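Local coordinates for protein phospholipase C beta (Meleagris gallopavo, PDB 1JAD) that forms the C-terminal region of a beta-type phospholipase C, a long and almost wholly helical coiled-coil domain that pairs with a second copy of itself, at residues E53-L56 against Q57-S60; K80-L83 against E84-I88; S131-S134 against N135-D138; V179-T182 against I183-L186. All blocks are in the same frame, centred on the assembly; numbering follows the deposited sequence.

Interaction 1. Residues E53-L56 against Q57-S60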
loop_
_atom_site.group_PDB
_atom_site.type_symbol
_atom_site.label_atom_id
_atom_site.label_comp_id
_atom_site.label_asym_id
_atom_site.label_seq_id
_atom_site.Cartn_x
_atom_site.Cartn_y
_atom_site.Cartn_z
ATOM N N GLU A 53 3.637 6.335 44.449
ATOM C CA GLU A 53 4.434 6.291 45.665
ATOM C C GLU A 53 4.670 7.736 46.091
ATOM O O GLU A 53 4.476 8.117 47.245
ATOM C CB GLU A 53 5.766 5.610 45.348
ATOM C CG GLU A 53 6.744 5.483 46.501
ATOM C CD GLU A 53 8.056 4.848 46.053
ATOM O OE1 GLU A 53 8.025 3.699 45.556
ATOM O OE2 GLU A 53 9.115 5.499 46.188
ATOM N N GLU A 54 5.073 8.537 45.117
ATOM C CA GLU A 54 5.364 9.945 45.309
ATOM C C GLU A 54 4.147 10.722 45.804
ATOM O O GLU A 54 4.282 11.782 46.408
ATOM C CB GLU A 54 5.870 10.503 43.986
ATOM C CG GLU A 54 6.437 11.890 44.031
ATOM C CD GLU A 54 7.193 12.207 42.758
ATOM O OE1 GLU A 54 7.723 13.334 42.644
ATOM O OE2 GLU A 54 7.263 11.323 41.876
ATOM N N LEU A 55 2.961 10.183 45.550
ATOM C CA LEU A 55 1.714 10.815 45.974
ATOM C C LEU A 55 1.394 10.442 47.421
ATOM O O LEU A 55 0.792 11.231 48.154
ATOM C CB LEU A 55 0.556 10.383 45.060
ATOM C CG LEU A 55 -0.840 10.952 45.344
ATOM C CD1 LEU A 55 -0.807 12.475 45.286
ATOM C CD2 LEU A 55 -1.829 10.413 44.325
ATOM N N LEU A 56 1.789 9.240 47.834
ATOM C CA LEU A 56 1.541 8.812 49.203
ATOM C C LEU A 56 2.528 9.527 50.121
ATOM O O LEU A 56 2.171 9.948 51.221
ATOM C CB LEU A 56 1.693 7.294 49.334
ATOM C CG LEU A 56 0.741 6.451 48.482
ATOM C CD1 LEU A 56 0.950 4.985 48.787
ATOM C CD2 LEU A 56 -0.694 6.837 48.773
ATOM N N GLN A 57 3.766 9.672 49.661
ATOM C CA GLN A 57 4.782 10.367 50.440
ATOM C C GLN A 57 4.255 11.747 50.818
ATOM O O GLN A 57 4.382 12.177 51.960
ATOM C CB GLN A 57 6.074 10.504 49.625
ATOM C CG GLN A 57 7.144 11.418 50.240
ATOM C CD GLN A 57 7.562 11.009 51.652
ATOM O OE1 GLN A 57 6.765 11.076 52.596
ATOM N NE2 GLN A 57 8.817 10.579 51.798
ATOM N N LYS A 58 3.655 12.425 49.846
ATOM C CA LYS A 58 3.093 13.752 50.048
ATOM C C LYS A 58 2.074 13.745 51.184
ATOM O O LYS A 58 2.020 14.682 51.987
ATOM C CB LYS A 58 2.433 14.233 48.756
ATOM C CG LYS A 58 1.702 15.562 48.869
ATOM C CD LYS A 58 0.931 15.848 47.590
ATOM C CE LYS A 58 0.040 17.067 47.741
ATOM N NZ LYS A 58 -0.833 17.284 46.540
ATOM N N TYR A 59 1.260 12.694 51.253
ATOM C CA TYR A 59 0.265 12.595 52.313
ATOM C C TYR A 59 0.820 12.053 53.617
ATOM O O TYR A 59 0.078 11.841 54.572
ATOM C CB TYR A 59 -0.931 11.756 51.870
ATOM C CG TYR A 59 -1.898 12.548 51.032
ATOM C CD1 TYR A 59 -1.534 13.024 49.770
ATOM C CD2 TYR A 59 -3.153 12.892 51.533
ATOM C CE1 TYR A 59 -2.397 13.830 49.030
ATOM C CE2 TYR A 59 -4.022 13.696 50.806
ATOM C CZ TYR A 59 -3.639 14.166 49.557
ATOM O OH TYR A 59 -4.490 14.994 48.856
ATOM N N SER A 60 2.128 11.822 53.649
ATOM C CA SER A 60 2.785 11.344 54.858
ATOM C C SER A 60 2.977 12.625 55.656
ATOM O O SER A 60 2.650 12.704 56.839
ATOM C CB SER A 60 4.160 10.760 54.532
ATOM O OG SER A 60 4.100 9.883 53.428
#

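Interaction 2. Residues K80-L83 against E84-I88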
loop_
_atom_site.group_PDB
_atom_site.type_symbol
_atom_site.label_atom_id
_atom_site.label_comp_id
_atom_site.label_asym_id
_atom_site.label_seq_id
_atom_site.Cartn_x
_atom_site.Cartn_y
_atom_site.Cartn_z
ATOM N N LYS A 80 -8.070 12.362 53.908
ATOM C CA LYS A 80 -8.304 10.983 53.513
ATOM C C LYS A 80 -9.062 10.938 52.196
ATOM O O LYS A 80 -8.638 10.278 51.253
ATOM C CB LYS A 80 -9.092 10.256 54.601
ATOM C CG LYS A 80 -9.374 8.794 54.320
ATOM C CD LYS A 80 -10.074 8.166 55.516
ATOM C CE LYS A 80 -10.460 6.719 55.257
ATOM N NZ LYS A 80 -11.449 6.605 54.148
ATOM N N GLU A 81 -10.179 11.650 52.130
ATOM C CA GLU A 81 -10.976 11.675 50.911
ATOM C C GLU A 81 -10.207 12.346 49.772
ATOM O O GLU A 81 -10.268 11.913 48.617
ATOM C CB GLU A 81 -12.287 12.425 51.149
ATOM C CG GLU A 81 -13.137 11.885 52.292
ATOM C CD GLU A 81 -14.507 12.544 52.347
ATOM O OE1 GLU A 81 -14.569 13.791 52.336
ATOM O OE2 GLU A 81 -15.522 11.815 52.405
ATOM N N ARG A 82 -9.488 13.411 50.111
ATOM C CA ARG A 82 -8.702 14.167 49.144
ATOM C C ARG A 82 -7.636 13.276 48.517
ATOM O O ARG A 82 -7.305 13.420 47.340
ATOM C CB ARG A 82 -8.049 15.352 49.845
ATOM C CG ARG A 82 -7.334 16.328 48.936
ATOM C CD ARG A 82 -6.855 17.500 49.772
ATOM N NE ARG A 82 -7.959 18.042 50.562
ATOM C CZ ARG A 82 -7.837 19.000 51.474
ATOM N NH1 ARG A 82 -6.647 19.537 51.725
ATOM N NH2 ARG A 82 -8.906 19.412 52.147
ATOM N N LEU A 83 -7.103 12.363 49.325
ATOM C CA LEU A 83 -6.083 11.414 48.889
ATOM C C LEU A 83 -6.706 10.461 47.881
ATOM O O LEU A 83 -6.156 10.215 46.810
ATOM C CB LEU A 83 -5.574 10.615 50.085
ATOM C CG LEU A 83 -4.594 9.481 49.792
ATOM C CD1 LEU A 83 -3.339 10.028 49.134
ATOM C CD2 LEU A 83 -4.248 8.773 51.092
ATOM N N GLU A 84 -7.869 9.935 48.248
ATOM C CA GLU A 84 -8.607 9.009 47.408
ATOM C C GLU A 84 -8.873 9.562 46.018
ATOM O O GLU A 84 -8.740 8.842 45.029
ATOM C CB GLU A 84 -9.929 8.633 48.084
ATOM C CG GLU A 84 -9.739 7.780 49.333
ATOM C CD GLU A 84 -11.047 7.358 49.981
ATOM O OE1 GLU A 84 -11.905 6.772 49.284
ATOM O OE2 GLU A 84 -11.212 7.594 51.195
HETATM N N MSE A 85 -9.227 10.842 45.941
HETATM C CA MSE A 85 -9.526 11.458 44.658
HETATM C C MSE A 85 -8.280 11.729 43.811
HETATM O O MSE A 85 -8.350 11.697 42.583
HETATM C CB MSE A 85 -10.330 12.746 44.861
HETATM C CG MSE A 85 -11.048 13.232 43.595
HETATM SE SE MSE A 85 -12.199 11.975 42.856
HETATM C CE MSE A 85 -13.287 11.599 44.305
ATOM N N GLU A 86 -7.145 12.001 44.449
ATOM C CA GLU A 86 -5.922 12.234 43.688
ATOM C C GLU A 86 -5.387 10.910 43.159
ATOM O O GLU A 86 -4.670 10.873 42.155
ATOM C CB GLU A 86 -4.864 12.926 44.538
ATOM C CG GLU A 86 -5.109 14.414 44.711
ATOM C CD GLU A 86 -3.988 15.101 45.470
ATOM O OE1 GLU A 86 -2.810 14.937 45.077
ATOM O OE2 GLU A 86 -4.289 15.814 46.453
ATOM N N LEU A 87 -5.725 9.823 43.845
ATOM C CA LEU A 87 -5.314 8.509 43.391
ATOM C C LEU A 87 -6.245 8.133 42.246
ATOM O O LEU A 87 -5.799 7.626 41.227
ATOM C CB LEU A 87 -5.411 7.478 44.519
ATOM C CG LEU A 87 -4.330 7.582 45.603
ATOM C CD1 LEU A 87 -4.630 6.567 46.703
ATOM C CD2 LEU A 87 -2.945 7.337 44.994
ATOM N N ILE A 88 -7.539 8.389 42.415
ATOM C CA ILE A 88 -8.495 8.096 41.357
ATOM C C ILE A 88 -8.045 8.818 40.084
ATOM O O ILE A 88 -7.876 8.193 39.032
ATOM C CB ILE A 88 -9.909 8.581 41.716
ATOM C CG1 ILE A 88 -10.485 7.741 42.857
ATOM C CG2 ILE A 88 -10.815 8.496 40.487
ATOM C CD1 ILE A 88 -10.769 6.317 42.474
#

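Interaction 3. Residues S131-S134 against N135-D138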
loop_
_atom_site.group_PDB
_atom_site.type_symbol
_atom_site.label_atom_id
_atom_site.label_comp_id
_atom_site.label_asym_id
_atom_site.label_seq_id
_atom_site.Cartn_x
_atom_site.Cartn_y
_atom_site.Cartn_z
ATOM N N SER A 131 9.650 -12.271 -15.752
ATOM C CA SER A 131 9.401 -13.633 -16.201
ATOM C C SER A 131 8.600 -13.603 -17.508
ATOM O O SER A 131 8.990 -14.204 -18.514
ATOM C CB SER A 131 8.621 -14.381 -15.115
ATOM O OG SER A 131 8.253 -15.670 -15.547
ATOM N N SER A 132 7.477 -12.895 -17.479
ATOM C CA SER A 132 6.613 -12.757 -18.643
ATOM C C SER A 132 7.408 -12.309 -19.860
ATOM O O SER A 132 7.424 -12.985 -20.889
ATOM C CB SER A 132 5.524 -11.737 -18.338
ATOM O OG SER A 132 4.816 -11.380 -19.506
ATOM N N GLU A 133 8.072 -11.163 -19.739
ATOM C CA GLU A 133 8.867 -10.626 -20.840
ATOM C C GLU A 133 9.957 -11.585 -21.259
ATOM O O GLU A 133 10.359 -11.620 -22.425
ATOM C CB GLU A 133 9.506 -9.289 -20.454
ATOM C CG GLU A 133 8.534 -8.126 -20.357
ATOM C CD GLU A 133 7.716 -7.943 -21.629
ATOM O OE1 GLU A 133 8.260 -8.134 -22.748
ATOM O OE2 GLU A 133 6.524 -7.582 -21.507
ATOM N N SER A 134 10.455 -12.356 -20.305
ATOM C CA SER A 134 11.494 -13.319 -20.611
ATOM C C SER A 134 10.912 -14.406 -21.519
ATOM O O SER A 134 11.589 -14.892 -22.419
ATOM C CB SER A 134 12.037 -13.926 -19.320
ATOM O OG SER A 134 13.113 -14.801 -19.606
ATOM N N ASN A 135 9.658 -14.788 -21.287
ATOM C CA ASN A 135 9.027 -15.796 -22.137
ATOM C C ASN A 135 8.895 -15.233 -23.531
ATOM O O ASN A 135 9.198 -15.905 -24.512
ATOM C CB ASN A 135 7.633 -16.184 -21.637
ATOM C CG ASN A 135 7.679 -16.980 -20.358
ATOM O OD1 ASN A 135 8.494 -17.890 -20.220
ATOM N ND2 ASN A 135 6.785 -16.668 -19.426
ATOM N N ILE A 136 8.444 -13.986 -23.609
ATOM C CA ILE A 136 8.281 -13.317 -24.889
ATOM C C ILE A 136 9.567 -13.321 -25.694
ATOM O O ILE A 136 9.537 -13.508 -26.915
ATOM C CB ILE A 136 7.854 -11.849 -24.729
ATOM C CG1 ILE A 136 6.477 -11.779 -24.074
ATOM C CG2 ILE A 136 7.861 -11.155 -26.102
ATOM C CD1 ILE A 136 5.961 -10.362 -23.883
ATOM N N LYS A 137 10.696 -13.112 -25.016
ATOM C CA LYS A 137 11.970 -13.080 -25.715
ATOM C C LYS A 137 12.305 -14.450 -26.301
ATOM O O LYS A 137 12.641 -14.569 -27.482
ATOM C CB LYS A 137 13.102 -12.621 -24.778
ATOM C CG LYS A 137 14.351 -12.180 -25.531
ATOM C CD LYS A 137 15.507 -11.728 -24.637
ATOM C CE LYS A 137 16.192 -12.905 -23.950
ATOM N NZ LYS A 137 17.420 -12.494 -23.190
ATOM N N ASP A 138 12.209 -15.487 -25.477
ATOM C CA ASP A 138 12.525 -16.832 -25.934
ATOM C C ASP A 138 11.473 -17.385 -26.918
ATOM O O ASP A 138 11.759 -18.243 -27.748
ATOM C CB ASP A 138 12.748 -17.722 -24.710
ATOM C CG ASP A 138 14.010 -17.306 -23.916
ATOM O OD1 ASP A 138 15.133 -17.405 -24.470
ATOM O OD2 ASP A 138 13.892 -16.860 -22.752
#

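Interaction 4. Residues V179-T182 against I183-L186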
loop_
_atom_site.group_PDB
_atom_site.type_symbol
_atom_site.label_atom_id
_atom_site.label_comp_id
_atom_site.label_asym_id
_atom_site.label_seq_id
_atom_site.Cartn_x
_atom_site.Cartn_y
_atom_site.Cartn_z
ATOM N N VAL A 179 4.016 -14.692 -33.795
ATOM C CA VAL A 179 4.678 -13.999 -32.670
ATOM C C VAL A 179 3.697 -13.007 -32.053
ATOM O O VAL A 179 3.600 -12.908 -30.840
ATOM C CB VAL A 179 5.991 -13.200 -33.057
ATOM C CG1 VAL A 179 6.928 -14.072 -33.865
ATOM C CG2 VAL A 179 5.649 -11.906 -33.782
ATOM N N VAL A 180 2.964 -12.283 -32.894
ATOM C CA VAL A 180 1.975 -11.315 -32.423
ATOM C C VAL A 180 0.902 -11.981 -31.570
ATOM O O VAL A 180 0.584 -11.538 -30.460
ATOM C CB VAL A 180 1.282 -10.593 -33.617
ATOM C CG1 VAL A 180 0.083 -9.756 -33.125
ATOM C CG2 VAL A 180 2.293 -9.681 -34.303
ATOM N N GLN A 181 0.324 -13.043 -32.099
ATOM C CA GLN A 181 -0.707 -13.749 -31.358
ATOM C C GLN A 181 -0.125 -14.391 -30.099
ATOM O O GLN A 181 -0.790 -14.433 -29.062
ATOM C CB GLN A 181 -1.360 -14.813 -32.248
ATOM C CG GLN A 181 -2.073 -14.236 -33.451
ATOM C CD GLN A 181 -3.074 -13.175 -33.066
ATOM O OE1 GLN A 181 -3.884 -13.378 -32.164
ATOM N NE2 GLN A 181 -3.037 -12.033 -33.758
ATOM N N THR A 182 1.103 -14.901 -30.173
ATOM C CA THR A 182 1.672 -15.523 -28.984
ATOM C C THR A 182 1.959 -14.451 -27.938
ATOM O O THR A 182 1.717 -14.654 -26.749
ATOM C CB THR A 182 2.957 -16.336 -29.301
ATOM O OG1 THR A 182 3.797 -15.586 -30.179
ATOM C CG2 THR A 182 2.623 -17.663 -29.952
ATOM N N ILE A 183 2.451 -13.297 -28.376
ATOM C CA ILE A 183 2.729 -12.211 -27.441
ATOM C C ILE A 183 1.429 -11.711 -26.841
ATOM O O ILE A 183 1.393 -11.226 -25.721
ATOM C CB ILE A 183 3.439 -11.041 -28.132
ATOM C CG1 ILE A 183 4.902 -11.404 -28.385
ATOM C CG2 ILE A 183 3.304 -9.770 -27.286
ATOM C CD1 ILE A 183 5.668 -10.299 -29.084
ATOM N N LYS A 184 0.354 -11.839 -27.602
ATOM C CA LYS A 184 -0.971 -11.417 -27.164
ATOM C C LYS A 184 -1.480 -12.392 -26.100
ATOM O O LYS A 184 -2.202 -12.015 -25.168
ATOM C CB LYS A 184 -1.887 -11.403 -28.385
ATOM C CG LYS A 184 -3.232 -10.796 -28.192
ATOM C CD LYS A 184 -3.840 -10.536 -29.559
ATOM C CE LYS A 184 -5.214 -9.879 -29.420
ATOM N NZ LYS A 184 -5.819 -9.585 -30.767
ATOM N N LEU A 185 -1.066 -13.649 -26.227
ATOM C CA LEU A 185 -1.463 -14.693 -25.288
ATOM C C LEU A 185 -0.798 -14.549 -23.907
ATOM O O LEU A 185 -1.479 -14.442 -22.887
ATOM C CB LEU A 185 -1.127 -16.060 -25.880
ATOM C CG LEU A 185 -1.464 -17.250 -24.985
ATOM C CD1 LEU A 185 -2.988 -17.349 -24.752
ATOM C CD2 LEU A 185 -0.929 -18.490 -25.636
ATOM N N LEU A 186 0.531 -14.570 -23.868
ATOM C CA LEU A 186 1.250 -14.420 -22.596
ATOM C C LEU A 186 0.765 -13.162 -21.911
ATOM O O LEU A 186 0.509 -13.136 -20.702
ATOM C CB LEU A 186 2.749 -14.285 -22.830
ATOM C CG LEU A 186 3.562 -15.485 -23.293
ATOM C CD1 LEU A 186 2.855 -16.208 -24.423
ATOM C CD2 LEU A 186 4.937 -14.981 -23.727
#

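Interaction 1. Residues E53-L56 against Q57-S60
Glu53 and Gln57 are joined by a regular turn of helix 28-64, Gln57 N giving a nearly straight bond to Glu53 O (3.0 Å, N-H...O 165°), but one turn further on the backbone bonding slackens. Tyr59 N is shared between Leu55 O, long at 3.5 Å, and Leu56 O, nearer at 2.9 Å but badly angled, and both bonds are weak. Ser60 N bonds to Gln57 O, three residues back, at 2.8 Å. Ser60 OG, turned beside its own backbone N (chi1 -47°), folds back on the helix and has three oxygens around it: Leu56 O at 2.9 Å, Gln57 O at 2.7 Å and Gln57 OE1. The last is brought over by the bend in the Gln57 chain at chi2 (57°), which curls the amide toward the serine. Since the hydroxyl has a single proton, these acceptors compete for it. On another side of the helix, Leu55 and Tyr59 pack one turn apart, Leu55 CD1 standing 4.3 Å from Tyr59 CE1. The carbonyl of Leu55 meets the same ring at its edge, near the ring plane, with O 3.4 Å from Tyr59 CD1. The tyrosine hydroxyl is taken up by Glu86 of helix 75-155, while Leu56 leans on Met237 of helix 161-245. The chemistry is thus divided: an apolar and aromatic face is buried against the neighbouring helices, and a serine hydroxyl offers one proton to several oxygens, among them Leu56 O, whose main-chain bond from Tyr59 N is weak.

Interaction 2. Residues K80-L83 against E84-I88
Lys80 runs across the carboxylate end of Glu84 one turn on, its chain extended until a last bend at chi4 (-63°) turns NZ toward the acid. NZ meets Glu84 OE2 at 3.1 Å, nearly in line with the C-O bond, in a salt bridge that is also a hydrogen bond. Glu84 lies back along the helix to receive it, with CG 3.3 Å from Lys80 O, the carbonyl that also accepts Glu84 N at 3.1 Å. Arg82 and Glu86 make a different i, i+4 pair: they run alongside each other with guanidinium and carboxylate nearly coplanar (10°), yet the charges stay apart, Arg82 NE being 5.9 Å from Glu86 OE2. The closest side-chain approach of this pair is Arg82 CG to that oxygen, at 4.0 Å. Glu86 OE2 is hydrogen-bonded to Tyr59 OH of helix 28-64. Leu83 and Leu87 touch between CG and CD1 (4.2 Å) and form the buried stripe of this turn. In the bundle, Leu83 rests on Tyr59 of helix 28-64 and Tyr241 of helix 161-245, Leu87 on Leu55 and Met237 of the same two helices, and Met85, present as selenomethionine, packs on Arg147 of the second subunit.

Interaction 3. Residues S131-S134 against N135-D138
Glu133 and Ile136 lie alongside each other on helix 75-155, one of the two long helices of this antiparallel coiled-coil hairpin. The glutamate sets CG beside its backbone N (chi1 -72°) and bends again at chi2 (-54°), a double fold that lays the carboxylate over the tip of the isoleucine: OE1 is 3.4 Å and OE2 3.7 Å from Ile136 CD1. The acid is thereby presented to Arg99 of the second subunit, with which it forms a salt bridge, while Ile136 also packs on that arginine. Ile136 holds CG1 on the backbone N side, 3.5 Å from Ser132 O, and continues straight to CD1. Asn135 likewise tips back along the helix, its CG beside the backbone N and 3.6 Å from Ser131 O. Its ND2 passes 3.4 Å from Ser131 O at an angle too poor for a hydrogen bond, and its partner is Gln12 O in the N-terminal segment. Ser132 OG is hydrogen-bonded to Thr190 OG1 of helix 161-245. The backbone runs as a regular alpha helix, with Ile136 N bonded to Ser132 O in the carbonyl plane and Asp138 N to Ser134 O (171° at the hydrogen). Asp138 swings its carboxylate back over that last carbonyl, leaving OD2 3.0 Å from Ser134 O, two acceptors facing each other with no bond between them.

Interaction 4. Residues V179-T182 against I183-L186
Val179 O is approached by two groups further along the helix: Ile183 N, at 2.7 Å with an N-H...O angle of 157°, and the hydroxyl of Thr182, whose OG1 lies 2.8 Å away. The hydroxyl has a second possible acceptor in Glu178 O, its stronger partner, so its proton is not assigned to Val179. It can turn back on the helix because OG1 sits between the backbone N and the carbonyl carbon of Thr182 (chi1 44°). Ile183 crowds the same carbonyl with carbon as well, CG1 coming to 3.2 Å from Val179 O. One turn later Thr182 O accepts Leu186 N at 3.1 Å in a straight bond (165°) and, more weakly, Leu185 N. Leu186 CD1 presses on this oxygen at 3.0 Å, tight for a methyl. On the side facing the second subunit Gln181 and Lys184 run side by side in the same direction; the Gln181 chain, bent at chi2, brings OE1 within 3.9 Å of Lys184 CD. Both polar ends reach Glu224 of the second subunit, by a salt bridge from Lys184 and a weak hydrogen bond from Gln181. The turn therefore combines a threonine hydroxyl within reach of two carbonyls of its own helix, buried aliphatic side chains, and a lysine and glutamine that converge on one acid across the dimer interface, where the lysine's charge probably offsets that of the glutamate.

Overall arrangement
From the N terminus, interaction 1 comes first, near the end of helix 28-64, followed by interactions 2 and 3 at distant points of helix 75-155 and by interaction 4 on helix 161-245. Each is a turn of one helix, so none closes a loop, and they follow in series without nesting or crossing. In space they form two pairs, each with centres about 11 Å apart: interactions 1 and 2 join helix 28-64 to helix 75-155, and interactions 3 and 4 join helix 75-155 to helix 161-245. The pairs lie on opposite sides of the chain's centre, interactions 1 and 4 being about 81 Å apart (centres). Interactions 2, 3 and 4 also touch the second subunit.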